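Local structure of protein BONZAI 1 (Arabidopsis thaliana, 6KXT) at residues E15-C20 with N61-P66; S51-R56 with K65-S70; I82-D87 with I97-K102. The protein restrains cell death and defence responses in the plant and binds phospholipids in a calcium-dependent way, this chain being its second C2 domain. All blocks are in the same frame, centred on the assembly; numbering follows the deposited sequence.

Contact 1: residues E15-C20 with N61-P66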
loop_
_atom_site.group_PDB
_atom_site.type_symbol
_atom_site.label_atom_id
_atom_site.label_comp_id
_atom_site.label_asym_id
_atom_site.label_seq_id
_atom_site.Cartn_x
_atom_site.Cartn_y
_atom_site.Cartn_z
ATOM N N GLU A 15 -10.282 2.071 7.316
ATOM C CA GLU A 15 -9.410 1.102 8.007
ATOM C C GLU A 15 -9.104 -0.017 7.008
ATOM O O GLU A 15 -10.044 -0.639 6.458
ATOM C CB GLU A 15 -10.152 0.578 9.233
ATOM C CG GLU A 15 -9.327 -0.473 9.949
ATOM C CD GLU A 15 -9.968 -1.029 11.209
ATOM O OE1 GLU A 15 -11.031 -0.515 11.598
ATOM O OE2 GLU A 15 -9.392 -1.941 11.795
ATOM N N ILE A 16 -7.831 -0.331 6.813
ATOM C CA ILE A 16 -7.383 -1.318 5.803
ATOM C C ILE A 16 -6.399 -2.282 6.418
ATOM O O ILE A 16 -5.433 -1.856 7.082
ATOM C CB ILE A 16 -6.745 -0.640 4.567
ATOM C CG1 ILE A 16 -7.667 0.448 4.007
ATOM C CG2 ILE A 16 -6.390 -1.732 3.541
ATOM C CD1 ILE A 16 -7.203 1.074 2.698
ATOM N N VAL A 17 -6.636 -3.569 6.238
ATOM C CA VAL A 17 -5.649 -4.634 6.569
ATOM C C VAL A 17 -5.088 -5.093 5.222
ATOM O O VAL A 17 -5.841 -5.632 4.372
ATOM C CB VAL A 17 -6.245 -5.796 7.377
ATOM C CG1 VAL A 17 -5.245 -6.950 7.455
ATOM C CG2 VAL A 17 -6.681 -5.341 8.763
ATOM N N PHE A 18 -3.802 -4.907 5.017
ATOM C CA PHE A 18 -3.022 -5.360 3.860
ATOM C C PHE A 18 -2.322 -6.672 4.149
ATOM O O PHE A 18 -1.869 -6.926 5.264
ATOM C CB PHE A 18 -1.957 -4.325 3.497
ATOM C CG PHE A 18 -2.485 -3.022 2.955
ATOM C CD1 PHE A 18 -3.014 -2.983 1.671
ATOM C CD2 PHE A 18 -2.378 -1.846 3.663
ATOM C CE1 PHE A 18 -3.407 -1.771 1.107
ATOM C CE2 PHE A 18 -2.767 -0.636 3.092
ATOM C CZ PHE A 18 -3.298 -0.613 1.827
ATOM N N ARG A 19 -2.260 -7.493 3.108
ATOM C CA ARG A 19 -1.564 -8.793 3.151
ATOM C C ARG A 19 -0.740 -8.908 1.877
ATOM O O ARG A 19 -1.216 -8.459 0.797
ATOM C CB ARG A 19 -2.595 -9.912 3.234
ATOM C CG ARG A 19 -2.020 -11.293 2.992
ATOM C CD ARG A 19 -3.126 -12.318 3.273
ATOM N NE ARG A 19 -4.229 -12.345 2.302
ATOM C CZ ARG A 19 -4.197 -13.028 1.174
ATOM N NH1 ARG A 19 -3.107 -13.684 0.800
ATOM N NH2 ARG A 19 -5.268 -13.062 0.397
ATOM N N CYS A 20 0.429 -9.529 1.921
ATOM C CA CYS A 20 1.180 -9.891 0.723
ATOM C C CYS A 20 1.337 -11.402 0.626
ATOM O O CYS A 20 1.374 -12.084 1.694
ATOM C CB CYS A 20 2.548 -9.250 0.634
ATOM S SG CYS A 20 2.466 -7.443 0.598
ATOM N N ASN A 61 5.023 -13.681 3.583
ATOM C CA ASN A 61 3.552 -13.658 3.409
ATOM C C ASN A 61 2.933 -12.797 4.511
ATOM O O ASN A 61 2.075 -13.270 5.258
ATOM C CB ASN A 61 2.998 -15.066 3.342
ATOM C CG ASN A 61 3.641 -15.860 2.244
ATOM O OD1 ASN A 61 3.143 -15.802 1.122
ATOM N ND2 ASN A 61 4.715 -16.591 2.552
ATOM N N PRO A 62 3.413 -11.550 4.694
ATOM C CA PRO A 62 2.973 -10.716 5.793
ATOM C C PRO A 62 1.487 -10.335 5.773
ATOM O O PRO A 62 0.884 -10.154 4.701
ATOM C CB PRO A 62 3.796 -9.429 5.634
ATOM C CG PRO A 62 4.092 -9.344 4.132
ATOM C CD PRO A 62 4.324 -10.820 3.814
ATOM N N ILE A 63 0.918 -10.270 6.976
ATOM C CA ILE A 63 -0.413 -9.631 7.226
ATOM C C ILE A 63 -0.182 -8.580 8.289
ATOM O O ILE A 63 0.312 -8.912 9.369
ATOM C CB ILE A 63 -1.482 -10.636 7.664
ATOM C CG1 ILE A 63 -1.691 -11.776 6.667
ATOM C CG2 ILE A 63 -2.777 -9.874 7.942
ATOM C CD1 ILE A 63 -2.477 -12.980 7.209
ATOM N N TRP A 64 -0.435 -7.298 8.003
ATOM C CA TRP A 64 -0.071 -6.233 8.953
ATOM C C TRP A 64 -1.282 -5.829 9.794
ATOM O O TRP A 64 -2.439 -6.142 9.397
ATOM C CB TRP A 64 0.524 -5.019 8.208
ATOM C CG TRP A 64 1.894 -5.232 7.651
ATOM C CD1 TRP A 64 3.081 -5.157 8.325
ATOM C CD2 TRP A 64 2.204 -5.528 6.282
ATOM N NE1 TRP A 64 4.101 -5.393 7.448
ATOM C CE2 TRP A 64 3.612 -5.633 6.190
ATOM C CE3 TRP A 64 1.445 -5.781 5.128
ATOM C CZ2 TRP A 64 4.256 -5.835 4.974
ATOM C CZ3 TRP A 64 2.086 -6.004 3.920
ATOM C CH2 TRP A 64 3.473 -6.051 3.847
ATOM N N LYS A 65 -0.999 -5.116 10.859
ATOM C CA LYS A 65 -2.065 -4.486 11.682
ATOM C C LYS A 65 -2.759 -3.463 10.799
ATOM O O LYS A 65 -2.206 -2.940 9.816
ATOM C CB LYS A 65 -1.457 -3.868 12.939
ATOM C CG LYS A 65 -0.822 -4.860 13.902
ATOM C CD LYS A 65 -0.164 -4.199 15.078
ATOM C CE LYS A 65 0.451 -5.220 16.013
ATOM N NZ LYS A 65 0.890 -4.580 17.273
ATOM N N PRO A 66 -4.010 -3.119 11.146
ATOM C CA PRO A 66 -4.733 -2.154 10.354
ATOM C C PRO A 66 -4.045 -0.796 10.294
ATOM O O PRO A 66 -3.399 -0.328 11.240
ATOM C CB PRO A 66 -6.098 -1.980 11.035
ATOM C CG PRO A 66 -6.168 -3.084 12.080
ATOM C CD PRO A 66 -4.815 -3.731 12.229
HETATM O O HOH W 1 -2.637 -3.017 7.010
#

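Contact 2: residues S51-R56 with K65-S70. With SO4 (sulfate ion), chain D.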
loop_
_atom_site.group_PDB
_atom_site.type_symbol
_atom_site.label_atom_id
_atom_site.label_comp_id
_atom_site.label_asym_id
_atom_site.label_seq_id
_atom_site.Cartn_x
_atom_site.Cartn_y
_atom_site.Cartn_z
ATOM N N SER A 51 1.163 6.999 5.620
ATOM C CA SER A 51 0.927 5.872 6.517
ATOM C C SER A 51 2.034 4.834 6.313
ATOM O O SER A 51 2.501 4.676 5.188
ATOM C CB SER A 51 -0.406 5.298 6.250
ATOM O OG SER A 51 -0.691 4.360 7.249
ATOM N N LYS A 52 2.473 4.199 7.371
ATOM C CA LYS A 52 3.382 3.047 7.239
ATOM C C LYS A 52 2.961 1.968 8.225
ATOM O O LYS A 52 2.400 2.263 9.309
ATOM C CB LYS A 52 4.844 3.447 7.403
ATOM C CG LYS A 52 5.220 3.980 8.774
ATOM C CD LYS A 52 6.715 4.202 8.916
ATOM C CE LYS A 52 7.118 4.754 10.264
ATOM N NZ LYS A 52 6.441 4.046 11.375
ATOM N N THR A 53 3.179 0.730 7.827
ATOM C CA THR A 53 2.979 -0.405 8.745
ATOM C C THR A 53 4.222 -0.580 9.621
ATOM O O THR A 53 5.322 -0.071 9.274
ATOM C CB THR A 53 2.656 -1.705 8.004
ATOM O OG1 THR A 53 3.823 -2.174 7.296
ATOM C CG2 THR A 53 1.511 -1.535 7.030
ATOM N N GLU A 54 4.036 -1.365 10.682
ATOM C CA GLU A 54 5.153 -1.998 11.411
ATOM C C GLU A 54 5.926 -2.920 10.459
ATOM O O GLU A 54 5.403 -3.371 9.419
ATOM C CB GLU A 54 4.625 -2.761 12.607
ATOM C CG GLU A 54 3.874 -4.032 12.258
ATOM C CD GLU A 54 2.417 -3.859 11.819
ATOM O OE1 GLU A 54 1.907 -2.725 11.840
ATOM O OE2 GLU A 54 1.798 -4.888 11.454
ATOM N N VAL A 55 7.165 -3.180 10.831
ATOM C CA VAL A 55 8.045 -4.169 10.171
ATOM C C VAL A 55 7.697 -5.555 10.662
ATOM O O VAL A 55 7.517 -5.745 11.870
ATOM C CB VAL A 55 9.516 -3.832 10.445
ATOM C CG1 VAL A 55 10.430 -4.854 9.824
ATOM C CG2 VAL A 55 9.832 -2.449 9.900
ATOM N N ARG A 56 7.563 -6.508 9.746
ATOM C CA ARG A 56 7.418 -7.924 10.128
ATOM C C ARG A 56 8.702 -8.633 9.736
ATOM O O ARG A 56 8.920 -8.877 8.545
ATOM C CB ARG A 56 6.187 -8.596 9.523
ATOM C CG ARG A 56 4.892 -8.009 10.042
ATOM C CD ARG A 56 3.675 -8.593 9.359
ATOM N NE ARG A 56 3.629 -10.042 9.473
ATOM C CZ ARG A 56 3.160 -10.753 10.528
ATOM N NH1 ARG A 56 2.559 -10.160 11.541
ATOM N NH2 ARG A 56 3.291 -12.073 10.476
ATOM N N LYS A 65 -0.999 -5.116 10.859
ATOM C CA LYS A 65 -2.065 -4.486 11.682
ATOM C C LYS A 65 -2.759 -3.463 10.799
ATOM O O LYS A 65 -2.206 -2.940 9.816
ATOM C CB LYS A 65 -1.457 -3.868 12.939
ATOM C CG LYS A 65 -0.822 -4.860 13.902
ATOM C CD LYS A 65 -0.164 -4.199 15.078
ATOM C CE LYS A 65 0.451 -5.220 16.013
ATOM N NZ LYS A 65 0.890 -4.580 17.273
ATOM N N PRO A 66 -4.010 -3.119 11.146
ATOM C CA PRO A 66 -4.733 -2.154 10.354
ATOM C C PRO A 66 -4.045 -0.796 10.294
ATOM O O PRO A 66 -3.399 -0.328 11.240
ATOM C CB PRO A 66 -6.098 -1.980 11.035
ATOM C CG PRO A 66 -6.168 -3.084 12.080
ATOM C CD PRO A 66 -4.815 -3.731 12.229
ATOM N N VAL A 67 -4.156 -0.178 9.113
ATOM C CA VAL A 67 -3.829 1.238 8.915
ATOM C C VAL A 67 -5.116 2.040 8.734
ATOM O O VAL A 67 -6.120 1.500 8.278
ATOM C CB VAL A 67 -2.839 1.459 7.773
ATOM C CG1 VAL A 67 -1.549 0.655 7.976
ATOM C CG2 VAL A 67 -3.420 1.176 6.421
ATOM N N PHE A 68 -5.086 3.308 9.102
ATOM C CA PHE A 68 -6.249 4.214 9.014
ATOM C C PHE A 68 -5.878 5.364 8.106
ATOM O O PHE A 68 -4.847 6.009 8.317
ATOM C CB PHE A 68 -6.594 4.762 10.399
ATOM C CG PHE A 68 -7.010 3.665 11.327
ATOM C CD1 PHE A 68 -6.059 2.950 12.042
ATOM C CD2 PHE A 68 -8.327 3.260 11.385
ATOM C CE1 PHE A 68 -6.414 1.847 12.798
ATOM C CE2 PHE A 68 -8.690 2.198 12.196
ATOM C CZ PHE A 68 -7.743 1.511 12.908
ATOM N N LEU A 69 -6.645 5.568 7.062
ATOM C CA LEU A 69 -6.378 6.636 6.083
ATOM C C LEU A 69 -7.581 7.575 5.982
ATOM O O LEU A 69 -8.713 7.128 5.722
ATOM C CB LEU A 69 -6.089 5.994 4.729
ATOM C CG LEU A 69 -4.779 5.233 4.636
ATOM C CD1 LEU A 69 -4.723 4.376 3.382
ATOM C CD2 LEU A 69 -3.583 6.188 4.718
ATOM N N SER A 70 -7.318 8.844 6.149
ATOM C CA SER A 70 -8.335 9.908 5.945
ATOM C C SER A 70 -8.341 10.340 4.487
ATOM O O SER A 70 -7.358 10.145 3.737
ATOM C CB SER A 70 -8.018 11.074 6.848
ATOM O OG SER A 70 -6.893 11.791 6.345
HETATM S S SO4 D . 1.405 -13.706 13.061
HETATM O O1 SO4 D . 0.915 -12.456 12.623
HETATM O O2 SO4 D . 2.328 -14.284 12.136
HETATM O O3 SO4 D . 0.225 -14.548 13.151
HETATM O O4 SO4 D . 2.058 -13.590 14.357
HETATM O O HOH W 2 -2.384 6.848 8.915
HETATM O O HOH W 3 0.125 -1.379 10.324
#

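Contact 3: residues I82-D87 with I97-K102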
loop_
_atom_site.group_PDB
_atom_site.type_symbol
_atom_site.label_atom_id
_atom_site.label_comp_id
_atom_site.label_asym_id
_atom_site.label_seq_id
_atom_site.Cartn_x
_atom_site.Cartn_y
_atom_site.Cartn_z
ATOM N N ILE A 82 0.323 5.785 -3.959
ATOM C CA ILE A 82 1.387 4.775 -4.121
ATOM C C ILE A 82 1.424 3.925 -2.884
ATOM O O ILE A 82 1.394 4.443 -1.747
ATOM C CB ILE A 82 2.767 5.402 -4.357
ATOM C CG1 ILE A 82 2.748 6.363 -5.535
ATOM C CG2 ILE A 82 3.749 4.286 -4.545
ATOM C CD1 ILE A 82 2.342 5.712 -6.739
ATOM N N ILE A 83 1.550 2.605 -3.083
ATOM C CA ILE A 83 1.719 1.640 -1.959
ATOM C C ILE A 83 2.967 0.869 -2.280
ATOM O O ILE A 83 3.014 0.224 -3.316
ATOM C CB ILE A 83 0.502 0.729 -1.756
ATOM C CG1 ILE A 83 -0.763 1.573 -1.592
ATOM C CG2 ILE A 83 0.722 -0.165 -0.550
ATOM C CD1 ILE A 83 -2.041 0.851 -1.962
ATOM N N GLU A 84 4.003 1.019 -1.478
ATOM C CA GLU A 84 5.268 0.310 -1.740
ATOM C C GLU A 84 5.592 -0.588 -0.569
ATOM O O GLU A 84 5.503 -0.190 0.610
ATOM C CB GLU A 84 6.420 1.286 -1.942
ATOM C CG GLU A 84 6.190 2.169 -3.117
ATOM C CD GLU A 84 7.461 2.596 -3.816
ATOM O OE1 GLU A 84 8.245 3.372 -3.201
ATOM O OE2 GLU A 84 7.576 2.198 -5.004
ATOM N N CYS A 85 6.008 -1.804 -0.898
ATOM C CA CYS A 85 6.542 -2.762 0.080
ATOM C C CYS A 85 8.086 -2.645 0.033
ATOM O O CYS A 85 8.650 -2.665 -1.056
ATOM C CB CYS A 85 6.048 -4.153 -0.267
ATOM S SG CYS A 85 6.597 -5.378 0.951
ATOM N N SER A 86 8.690 -2.452 1.200
ATOM C CA SER A 86 10.160 -2.330 1.362
ATOM C C SER A 86 10.653 -3.278 2.432
ATOM O O SER A 86 9.913 -3.687 3.361
ATOM C CB SER A 86 10.580 -0.934 1.698
ATOM O OG SER A 86 10.229 -0.044 0.652
ATOM N N ASP A 87 11.915 -3.642 2.240
ATOM C CA ASP A 87 12.712 -4.455 3.172
ATOM C C ASP A 87 13.446 -3.530 4.157
ATOM O O ASP A 87 14.320 -2.779 3.709
ATOM C CB ASP A 87 13.733 -5.256 2.378
ATOM C CG ASP A 87 14.559 -6.210 3.215
ATOM O OD1 ASP A 87 14.208 -6.463 4.362
ATOM O OD2 ASP A 87 15.524 -6.762 2.647
ATOM N N ILE A 97 10.858 -3.726 -2.490
ATOM C CA ILE A 97 10.314 -5.057 -2.842
ATOM C C ILE A 97 9.302 -4.916 -3.976
ATOM O O ILE A 97 9.359 -5.736 -4.895
ATOM C CB ILE A 97 9.753 -5.742 -1.584
ATOM C CG1 ILE A 97 10.825 -6.011 -0.491
ATOM C CG2 ILE A 97 8.976 -6.983 -1.993
ATOM C CD1 ILE A 97 10.252 -6.429 0.856
ATOM N N GLY A 98 8.415 -3.920 -3.944
ATOM C CA GLY A 98 7.416 -3.804 -5.020
ATOM C C GLY A 98 6.535 -2.588 -4.818
ATOM O O GLY A 98 6.452 -2.088 -3.699
ATOM N N LYS A 99 5.938 -2.140 -5.919
ATOM C CA LYS A 99 5.089 -0.944 -5.966
ATOM C C LYS A 99 3.740 -1.311 -6.568
ATOM O O LYS A 99 3.626 -2.093 -7.540
ATOM C CB LYS A 99 5.779 0.052 -6.918
ATOM C CG LYS A 99 5.076 1.357 -7.110
ATOM C CD LYS A 99 5.906 2.271 -7.990
ATOM C CE LYS A 99 5.272 3.642 -7.945
ATOM N NZ LYS A 99 5.933 4.537 -8.896
ATOM N N VAL A 100 2.721 -0.660 -6.032
ATOM C CA VAL A 100 1.337 -0.607 -6.573
ATOM C C VAL A 100 0.877 0.860 -6.618
ATOM O O VAL A 100 1.306 1.640 -5.763
ATOM C CB VAL A 100 0.473 -1.495 -5.651
ATOM C CG1 VAL A 100 -1.002 -1.163 -5.687
ATOM C CG2 VAL A 100 0.776 -2.980 -5.928
ATOM N N GLN A 101 0.091 1.192 -7.603
ATOM C CA GLN A 101 -0.571 2.505 -7.707
ATOM C C GLN A 101 -2.072 2.269 -7.803
ATOM O O GLN A 101 -2.540 1.748 -8.819
ATOM C CB GLN A 101 0.018 3.323 -8.845
ATOM C CG GLN A 101 -0.728 4.650 -8.997
ATOM C CD GLN A 101 -0.174 5.549 -10.076
ATOM O OE1 GLN A 101 1.019 5.557 -10.340
ATOM N NE2 GLN A 101 -1.055 6.321 -10.680
ATOM N N LYS A 102 -2.797 2.606 -6.744
ATOM C CA LYS A 102 -4.236 2.297 -6.607
ATOM C C LYS A 102 -4.874 3.401 -5.779
ATOM O O LYS A 102 -4.263 3.872 -4.836
ATOM C CB LYS A 102 -4.441 0.981 -5.847
ATOM C CG LYS A 102 -4.083 -0.287 -6.602
ATOM C CD LYS A 102 -5.241 -0.775 -7.441
ATOM C CE LYS A 102 -4.830 -1.661 -8.588
ATOM N NZ LYS A 102 -4.171 -0.895 -9.668
#

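Contact 1: residues E15-C20 with N61-P66
Arg19 and Ile63 form a single backbone bridge where strand 13-21 meets the oppositely running segment 61-66, which leads into strand 67-70, in the beta sandwich of this C2 domain. Two hydrogen bonds flank it. Trp64 N donates to Phe18 O at 3.1 Å and Cys20 N to Pro62 O at 2.9 Å. Beyond Trp64 the direct hydrogen bonds stop, though the chains stay close: Pro66 CA lies 3.4 Å from Ile16 O, and a water donates to Ile16 O and Lys65 O and accepts from Phe18 N.

The side chains split to two sides. On the outer side Arg19 and Ile63 run alongside each other, Arg19 CG lying 3.7 Å from Ile63 CG1. Arg19 then bends at chi3 (70°), and its NE makes a salt bridge with Asp138 on strand 133-143. Val17 sets CG1 against Ile63 CG2 and CG2 against Pro66 CG. Glu15, extended, lies beside the Pro66 ring.

On the inner side the Trp64 indole carries Pro62 CB over one face. Phe18 CB touches its CE3 edge. Cys20 SG makes a sulfur-aromatic contact at the ring edge, 3.6 Å from Trp64 CZ3, the line from the six-membered ring's centroid to SG lying 81° off the ring normal.

Contact 2: residues S51-R56 with K65-S70
Glu54 reaches across to Lys65 and carries the polar part of this contact. Strand 48-52 and its continuation run opposite to segment 65-70, but they are edges of two different sheets. Thr53 and Val67 are the nearest pair, with CA atoms 7.0 Å apart, so side chains bridge the gap.

From Glu54 CB the chain turns to a CG tucked between the backbone N and the carbonyl carbon (chi1 72°), and a second bend at chi2 (-81°) brings the carboxylate round to Lys65. CD lies 4.0 Å from Lys65 CG. OE2 accepts Lys65 N at 2.9 Å through its syn lone pair, and the bond is almost straight at 173°. OE1 lies 3.7 Å from Lys65 CB and takes a hydrogen from a water that also donates to Lys65 O. The carboxylate thus grips both ends of the Lys65 backbone, one directly and one through water. The two side chains cross at about a right angle, and Lys65 NZ stays 5.8 Å from Glu54 OE1, so the charges do not pair.

Next to this the contact turns apolar. Thr53 CG2 meets Val67 CG1 at 3.9 Å. Ser51 CB packs on Leu69 CD2 at 3.6 Å.

Arg56 holds a sulfate, probably from the crystallisation liquor, at the edge of its guanidinium, while its NE pairs with Asp59. Thr53 and Ser51 hydrogen-bond through their backbones to strand 34-40. Val67 and Leu69 do so to strand 13-21, and Ser70 caps the helix 71-74 that follows.

Contact 3: residues I82-D87 with I97-K102
Ile82 and Glu84 lie on one face of an antiparallel beta hairpin with Lys99 and Gln101, while Ile83, Cys85 and Val100 point to the other. Lys99 is the centre of the first face. With chi1 at 180° and the rest extended, Lys99 lays its methylenes past Glu84 OE2 and brings CE to Ile82. Glu84 OE2 lies 3.4 Å from Lys99 CG. Ile82 CG2 and CD1 both meet Lys99 CE at 3.8 Å. Glu84 OE2 and Lys99 NZ remain 4.8 Å apart, so the carboxylate rests on the methylenes of the lysine. Ile82 CD1 also touches Gln101, the two side chains crossing at a slant, with Gln101 OE1 3.8 Å from it.

On the other face Ile83 CD1 and Val100 CG1 approach loosely, and Val100 packs on Phe119 and Ile117 of strand 117-121. Ile83 and Val100 form a hydrogen-bonded pair with bonds in both directions.

At the far end the pairing breaks into a classic beta bulge, in which Ile97 and Gly98 both face Cys85. Ile97 directs CD1 over the backbone of Ser86 and Asp87 and against Cys85 SG. Cutting this side chain back to an alanine would probably open a gap beside Cys85 SG and leave that stretch of backbone less covered. The bulge is gripped at Cys85 O, which accepts Ile97 N at 2.8 Å and Gly98 N at 3.2 Å from the same face of its carbonyl plane.

Overall arrangement
From the N terminus, strand 13-21 is the first strand, and contact 1 closes a loop of 40 residues when 61-66 returns to it. Contact 2 closes a short one between 51-56 and 65-70. It starts inside the loop of contact 1 and ends just beyond it, so the two cross; they share Lys65 and Pro66. Contact 3 follows in series as a local hairpin. Contact 1 lies along the five-stranded sheet. Contact 2 bridges that sheet to one edge of the four-stranded one, and contact 3 pairs 81-87 with 95-102, the other edge strand of the four-stranded sheet. Phe18 CZ packs near Ile83 CD1, joining contacts 1 and 3 through the sandwich interior.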